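Local coordinates for restriction endonuclease R.BpuJI (Bacillus pumilus, PDB 2VLA), which probably cuts DNA as a restriction endonuclease, this fragment being its recognition domain, captured here bound to cognate DNA, at residues F105-C110 with E218-I223; P139-V144 with Y163-L168. All blocks are in the same frame, centred on the assembly; numbering follows the deposited sequence. Where two conformers were deposited one is given.

Contact 1 (F105-C110 with E218-I223); sequences FFKDIC and ELANLI
Lys107 reaches past the methyl of Ala220 to the end of helix 203-219, where, in the conformer given here, its NZ donates a hydrogen bond of 2.8 Å to Ala220 O. The amine sits tilted 29° from the carbonyl plane. The chain runs extended as far as CE and bends only at its last torsion (chi4 87°), which turns NZ back onto the carbonyl. Its CG rests 3.6 Å from Ala220 CB, and CE meets Leu222 CD2 at 3.9 Å. That leucine comes from beyond the Schellman turn, which closes the helix at Asn221 with a positive phi. On the other flank Phe106 and Leu219 run alongside each other in the same direction. Leu219 CD1 stands almost squarely over the Phe106 ring in a CH-pi contact, 4.1 Å from the centroid, while Phe105 CD1 covers the opposite face. Phe77 adds an edge-to-face partner, and Leu26 of helix 22-36 packs against the Phe106 side chain. Ala220 CB lies 3.5 Å from Lys107 N. The amine, which also makes a long, weak ion pair with Glu236, probably complements the negative end of the helix dipole, beside an apolar join between helix 102-112 and the C-terminal end and following turn of helix 203-219.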
loop_
_atom_site.group_PDB
_atom_site.type_symbol
_atom_site.label_atom_id
_atom_site.label_comp_id
_atom_site.label_asym_id
_atom_site.label_seq_id
_atom_site.Cartn_x
_atom_site.Cartn_y
_atom_site.Cartn_z
ATOM N N PHE A 105 2.790 7.163 10.997
ATOM C CA PHE A 105 1.725 6.228 10.714
ATOM C C PHE A 105 1.885 5.699 9.291
ATOM O O PHE A 105 1.823 4.496 9.047
ATOM C CB PHE A 105 0.374 6.949 10.895
ATOM C CG PHE A 105 -0.840 6.082 10.691
ATOM C CD1 PHE A 105 -1.416 5.967 9.446
ATOM C CD2 PHE A 105 -1.485 5.506 11.771
ATOM C CE1 PHE A 105 -2.583 5.238 9.266
ATOM C CE2 PHE A 105 -2.633 4.767 11.605
ATOM C CZ PHE A 105 -3.205 4.653 10.351
ATOM N N PHE A 106 2.124 6.595 8.342
ATOM C CA PHE A 106 2.275 6.192 6.957
ATOM C C PHE A 106 3.633 5.584 6.640
ATOM O O PHE A 106 3.730 4.702 5.798
ATOM C CB PHE A 106 1.900 7.328 6.023
ATOM C CG PHE A 106 0.440 7.562 5.982
ATOM C CD1 PHE A 106 -0.371 6.658 5.354
ATOM C CD2 PHE A 106 -0.145 8.596 6.708
ATOM C CE1 PHE A 106 -1.735 6.802 5.390
ATOM C CE2 PHE A 106 -1.488 8.711 6.776
ATOM C CZ PHE A 106 -2.290 7.835 6.111
ATOM N N LYS A 107 4.680 6.014 7.351
ATOM C CA LYS A 107 5.987 5.331 7.250
ATOM C C LYS A 107 5.816 3.859 7.565
ATOM O O LYS A 107 6.331 2.998 6.851
ATOM C CB LYS A 107 7.005 5.949 8.214
ATOM C CG LYS A 107 7.656 7.236 7.709
ATOM C CD LYS A 107 8.572 7.855 8.766
ATOM C CE LYS A 107 9.263 9.137 8.249
ATOM N NZ LYS A 107 8.453 10.352 8.448
ATOM N N ASP A 108 5.080 3.567 8.629
ATOM C CA ASP A 108 4.896 2.194 9.078
ATOM C C ASP A 108 4.094 1.384 8.060
ATOM O O ASP A 108 4.429 0.237 7.772
ATOM C CB ASP A 108 4.201 2.176 10.440
ATOM C CG ASP A 108 4.151 0.786 11.053
ATOM O OD1 ASP A 108 5.246 0.260 11.451
ATOM O OD2 ASP A 108 3.048 0.199 11.120
ATOM N N ILE A 109 3.029 1.973 7.521
ATOM C CA ILE A 109 2.307 1.361 6.431
ATOM C C ILE A 109 3.246 1.007 5.257
ATOM O O ILE A 109 3.191 -0.113 4.723
ATOM C CB ILE A 109 1.144 2.276 5.964
ATOM C CG1 ILE A 109 -0.023 2.155 6.966
ATOM C CG2 ILE A 109 0.712 1.950 4.541
ATOM C CD1 ILE A 109 -1.187 3.177 6.753
ATOM N N CYS A 110 4.128 1.932 4.893
ATOM C CA CYS A 110 5.009 1.725 3.755
ATOM C C CYS A 110 6.035 0.646 4.089
ATOM O O CYS A 110 6.394 -0.173 3.228
ATOM C CB CYS A 110 5.709 3.021 3.356
ATOM S SG CYS A 110 4.611 4.236 2.559
ATOM N N GLU A 218 4.433 9.825 0.084
ATOM C CA GLU A 218 4.478 11.253 0.258
ATOM C C GLU A 218 3.944 11.671 1.638
ATOM O O GLU A 218 4.517 12.551 2.295
ATOM C CB GLU A 218 3.673 11.941 -0.843
ATOM C CG GLU A 218 3.798 13.467 -0.847
ATOM C CD GLU A 218 3.014 14.104 -1.972
ATOM O OE1 GLU A 218 1.762 13.997 -1.951
ATOM O OE2 GLU A 218 3.658 14.703 -2.873
ATOM N N LEU A 219 2.877 11.013 2.090
ATOM C CA LEU A 219 2.364 11.247 3.430
ATOM C C LEU A 219 3.347 10.847 4.528
ATOM O O LEU A 219 3.307 11.389 5.614
ATOM C CB LEU A 219 1.026 10.523 3.622
ATOM C CG LEU A 219 -0.176 11.165 2.914
ATOM C CD1 LEU A 219 -1.307 10.199 2.827
ATOM C CD2 LEU A 219 -0.587 12.426 3.648
ATOM N N ALA A 220 4.212 9.888 4.224
ATOM C CA ALA A 220 5.298 9.469 5.124
ATOM C C ALA A 220 6.463 10.481 5.103
ATOM O O ALA A 220 7.433 10.338 5.847
ATOM C CB ALA A 220 5.787 8.088 4.720
ATOM N N ASN A 221 6.329 11.523 4.275
ATOM C CA ASN A 221 7.364 12.549 4.117
ATOM C C ASN A 221 8.673 12.018 3.532
ATOM O O ASN A 221 9.733 12.584 3.769
ATOM C CB ASN A 221 7.646 13.236 5.454
ATOM C CG ASN A 221 6.627 14.287 5.783
ATOM O OD1 ASN A 221 5.943 14.801 4.896
ATOM N ND2 ASN A 221 6.516 14.627 7.061
ATOM N N LEU A 222 8.591 10.960 2.736
ATOM C CA LEU A 222 9.797 10.383 2.144
ATOM C C LEU A 222 10.023 10.852 0.712
ATOM O O LEU A 222 11.173 10.873 0.234
ATOM C CB LEU A 222 9.762 8.871 2.224
ATOM C CG LEU A 222 9.578 8.344 3.639
ATOM C CD1 LEU A 222 9.582 6.844 3.638
ATOM C CD2 LEU A 222 10.647 8.923 4.599
ATOM N N ILE A 223 8.947 11.297 0.056
ATOM C CA ILE A 223 9.035 11.812 -1.305
ATOM C C ILE A 223 8.147 13.011 -1.483
ATOM O O ILE A 223 7.308 13.294 -0.644
ATOM C CB ILE A 223 8.651 10.754 -2.334
ATOM C CG1 ILE A 223 7.147 10.391 -2.215
ATOM C CG2 ILE A 223 9.570 9.498 -2.192
ATOM C CD1 ILE A 223 6.551 9.578 -3.360
#

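Contact 2 (P139-V144 with Y163-L168)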
loop_
_atom_site.group_PDB
_atom_site.type_symbol
_atom_site.label_atom_id
_atom_site.label_comp_id
_atom_site.label_asym_id
_atom_site.label_seq_id
_atom_site.Cartn_x
_atom_site.Cartn_y
_atom_site.Cartn_z
ATOM N N PRO A 139 10.219 -0.201 0.049
ATOM C CA PRO A 139 11.661 -0.279 -0.017
ATOM C C PRO A 139 12.196 -0.258 -1.463
ATOM O O PRO A 139 13.169 0.427 -1.757
ATOM C CB PRO A 139 11.957 -1.608 0.690
ATOM C CG PRO A 139 10.864 -1.712 1.700
ATOM C CD PRO A 139 9.648 -1.182 0.983
ATOM N N TYR A 140 11.553 -1.002 -2.345
ATOM C CA TYR A 140 12.019 -1.101 -3.691
ATOM C C TYR A 140 11.963 0.263 -4.425
ATOM O O TYR A 140 12.906 0.682 -5.078
ATOM C CB TYR A 140 11.242 -2.175 -4.465
ATOM C CG TYR A 140 11.917 -2.579 -5.748
ATOM C CD1 TYR A 140 11.699 -1.872 -6.901
ATOM C CD2 TYR A 140 12.839 -3.651 -5.792
ATOM C CE1 TYR A 140 12.314 -2.190 -8.046
ATOM C CE2 TYR A 140 13.458 -3.971 -6.951
ATOM C CZ TYR A 140 13.207 -3.244 -8.083
ATOM O OH TYR A 140 13.802 -3.510 -9.289
ATOM N N ILE A 141 10.815 0.958 -4.311
ATOM C CA ILE A 141 10.651 2.293 -4.933
ATOM C C ILE A 141 11.721 3.248 -4.421
ATOM O O ILE A 141 12.368 3.959 -5.192
ATOM C CB ILE A 141 9.246 2.884 -4.651
ATOM C CG1 ILE A 141 8.179 2.137 -5.440
ATOM C CG2 ILE A 141 9.201 4.381 -5.002
ATOM C CD1 ILE A 141 6.791 2.277 -4.851
ATOM N N LEU A 142 11.921 3.258 -3.109
ATOM C CA LEU A 142 12.898 4.138 -2.531
ATOM C C LEU A 142 14.323 3.824 -3.083
ATOM O O LEU A 142 15.081 4.730 -3.397
ATOM C CB LEU A 142 12.877 4.006 -1.009
ATOM C CG LEU A 142 11.638 4.648 -0.343
ATOM C CD1 LEU A 142 11.701 4.332 1.141
ATOM C CD2 LEU A 142 11.560 6.198 -0.593
ATOM N N GLN A 143 14.673 2.537 -3.212
ATOM C CA GLN A 143 15.956 2.207 -3.780
ATOM C C GLN A 143 16.082 2.598 -5.258
ATOM O O GLN A 143 17.126 3.057 -5.694
ATOM C CB GLN A 143 16.260 0.721 -3.595
ATOM C CG GLN A 143 17.681 0.303 -4.050
ATOM C CD GLN A 143 18.764 0.852 -3.158
ATOM O OE1 GLN A 143 18.516 1.253 -2.038
ATOM N NE2 GLN A 143 20.001 0.727 -3.609
ATOM N N VAL A 144 15.005 2.422 -6.026
ATOM C CA VAL A 144 15.003 2.869 -7.419
ATOM C C VAL A 144 15.257 4.406 -7.488
ATOM O O VAL A 144 16.052 4.880 -8.287
ATOM C CB VAL A 144 13.664 2.513 -8.106
ATOM C CG1 VAL A 144 13.477 3.286 -9.434
ATOM C CG2 VAL A 144 13.561 1.017 -8.348
ATOM N N TYR A 163 7.684 0.903 -15.313
ATOM C CA TYR A 163 8.922 0.138 -15.120
ATOM C C TYR A 163 8.984 -0.586 -13.779
ATOM O O TYR A 163 9.762 -1.543 -13.628
ATOM C CB TYR A 163 10.145 1.030 -15.294
ATOM C CG TYR A 163 10.349 1.564 -16.698
ATOM C CD1 TYR A 163 10.988 0.808 -17.663
ATOM C CD2 TYR A 163 9.912 2.838 -17.049
ATOM C CE1 TYR A 163 11.196 1.293 -18.942
ATOM C CE2 TYR A 163 10.103 3.327 -18.327
ATOM C CZ TYR A 163 10.767 2.560 -19.260
ATOM O OH TYR A 163 10.953 3.074 -20.525
ATOM N N VAL A 164 8.188 -0.155 -12.805
ATOM C CA VAL A 164 8.238 -0.708 -11.446
ATOM C C VAL A 164 6.897 -1.287 -10.998
ATOM O O VAL A 164 6.740 -2.510 -10.948
ATOM C CB VAL A 164 8.742 0.335 -10.436
ATOM C CG1 VAL A 164 8.751 -0.221 -9.012
ATOM C CG2 VAL A 164 10.101 0.859 -10.851
ATOM N N LEU A 165 5.867 -0.432 -10.799
ATOM C CA LEU A 165 4.684 -0.893 -10.077
ATOM C C LEU A 165 3.685 -1.681 -10.931
ATOM O O LEU A 165 2.783 -2.322 -10.386
ATOM C CB LEU A 165 3.989 0.248 -9.358
ATOM C CG LEU A 165 4.682 0.706 -8.072
ATOM C CD1 LEU A 165 3.971 1.942 -7.535
ATOM C CD2 LEU A 165 4.713 -0.398 -6.989
ATOM N N ASN A 166 3.869 -1.662 -12.258
ATOM C CA ASN A 166 3.090 -2.494 -13.164
ATOM C C ASN A 166 3.957 -3.491 -13.952
ATOM O O ASN A 166 3.484 -4.107 -14.873
ATOM C CB ASN A 166 2.340 -1.622 -14.169
ATOM C CG ASN A 166 0.943 -2.183 -14.536
ATOM O OD1 ASN A 166 0.041 -2.222 -13.701
ATOM N ND2 ASN A 166 0.778 -2.600 -15.794
ATOM N N SER A 167 5.235 -3.609 -13.586
ATOM C CA SER A 167 6.148 -4.554 -14.245
ATOM C C SER A 167 6.083 -5.919 -13.558
ATOM O O SER A 167 6.407 -6.040 -12.383
ATOM C CB SER A 167 7.590 -4.033 -14.206
ATOM O OG SER A 167 8.558 -5.100 -14.438
ATOM N N LEU A 168 5.639 -6.931 -14.290
ATOM C CA LEU A 168 5.549 -8.266 -13.729
ATOM C C LEU A 168 6.885 -8.724 -13.139
ATOM O O LEU A 168 6.930 -9.257 -12.026
ATOM C CB LEU A 168 5.067 -9.254 -14.780
ATOM C CG LEU A 168 5.012 -10.707 -14.314
ATOM C CD1 LEU A 168 3.966 -10.898 -13.202
ATOM C CD2 LEU A 168 4.747 -11.668 -15.511
#
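Val164 faces helix 137-150 with both its methyls, and every contact across this buried interface is apolar packing. Aliphatic contacts make up most of it. Val164 CG2 approaches Val144 CG2 at 4.3 Å, and CG1 lies at the same distance from Ile141 CG1. One residue on, Leu165 lies roughly perpendicular to Ile141, and both leucine methyls bear on the isoleucine tip: Ile141 CD1 is 3.9 Å from Leu165 CD1 and 4.0 Å from CD2. The aromatic contact is a single one. Tyr140, its CG swung anti to the backbone nitrogen (chi1 -165°), meets Val164 CG1 obliquely through CD1 at 4.0 Å. The polar end of that tyrosine points beyond the two segments; a PG6 molecule, probably from the crystallisation liquor, lies near this side chain. Val164 belongs to a wider pi-type turn that ends helix 157-165. After it, Ser167 caps the next short helix through its OG, bonded to Val170 N. Leu165 also packs on Ile210 of helix 203-219. With the methyls of branched side chains meeting at van der Waals distances, the pair of helices is joined by dispersion and the exclusion of water, and the one polar group among the touching side chains, Tyr140 OH, is satisfied by a hydrogen bond with Ile175 O.

Contact 2 is the more deeply buried: all its touching residues are buried, whereas in contact 1 three of six are, Lys107, Leu219 and Asn221 being partly exposed. This fits their chemistry, as contact 1 adds a lysine-to-carbonyl bond, in the lysine conformer given, to its hydrophobic packing and contact 2 relies on aliphatic and aromatic groups alone. Their centres are 16 Å apart, and along the chain contact 2 is nested inside the loop that contact 1 closes. The two meet at helix 137-150, where Leu142 packs against Leu222 and Ile223, and Pro139 touches Cys110. Helix 203-219 also serves both, its end in contact 1 and Leu217 against Ile141. Contact 1 lies nearer the DNA, about 7 Å by nearest atoms against 11 Å.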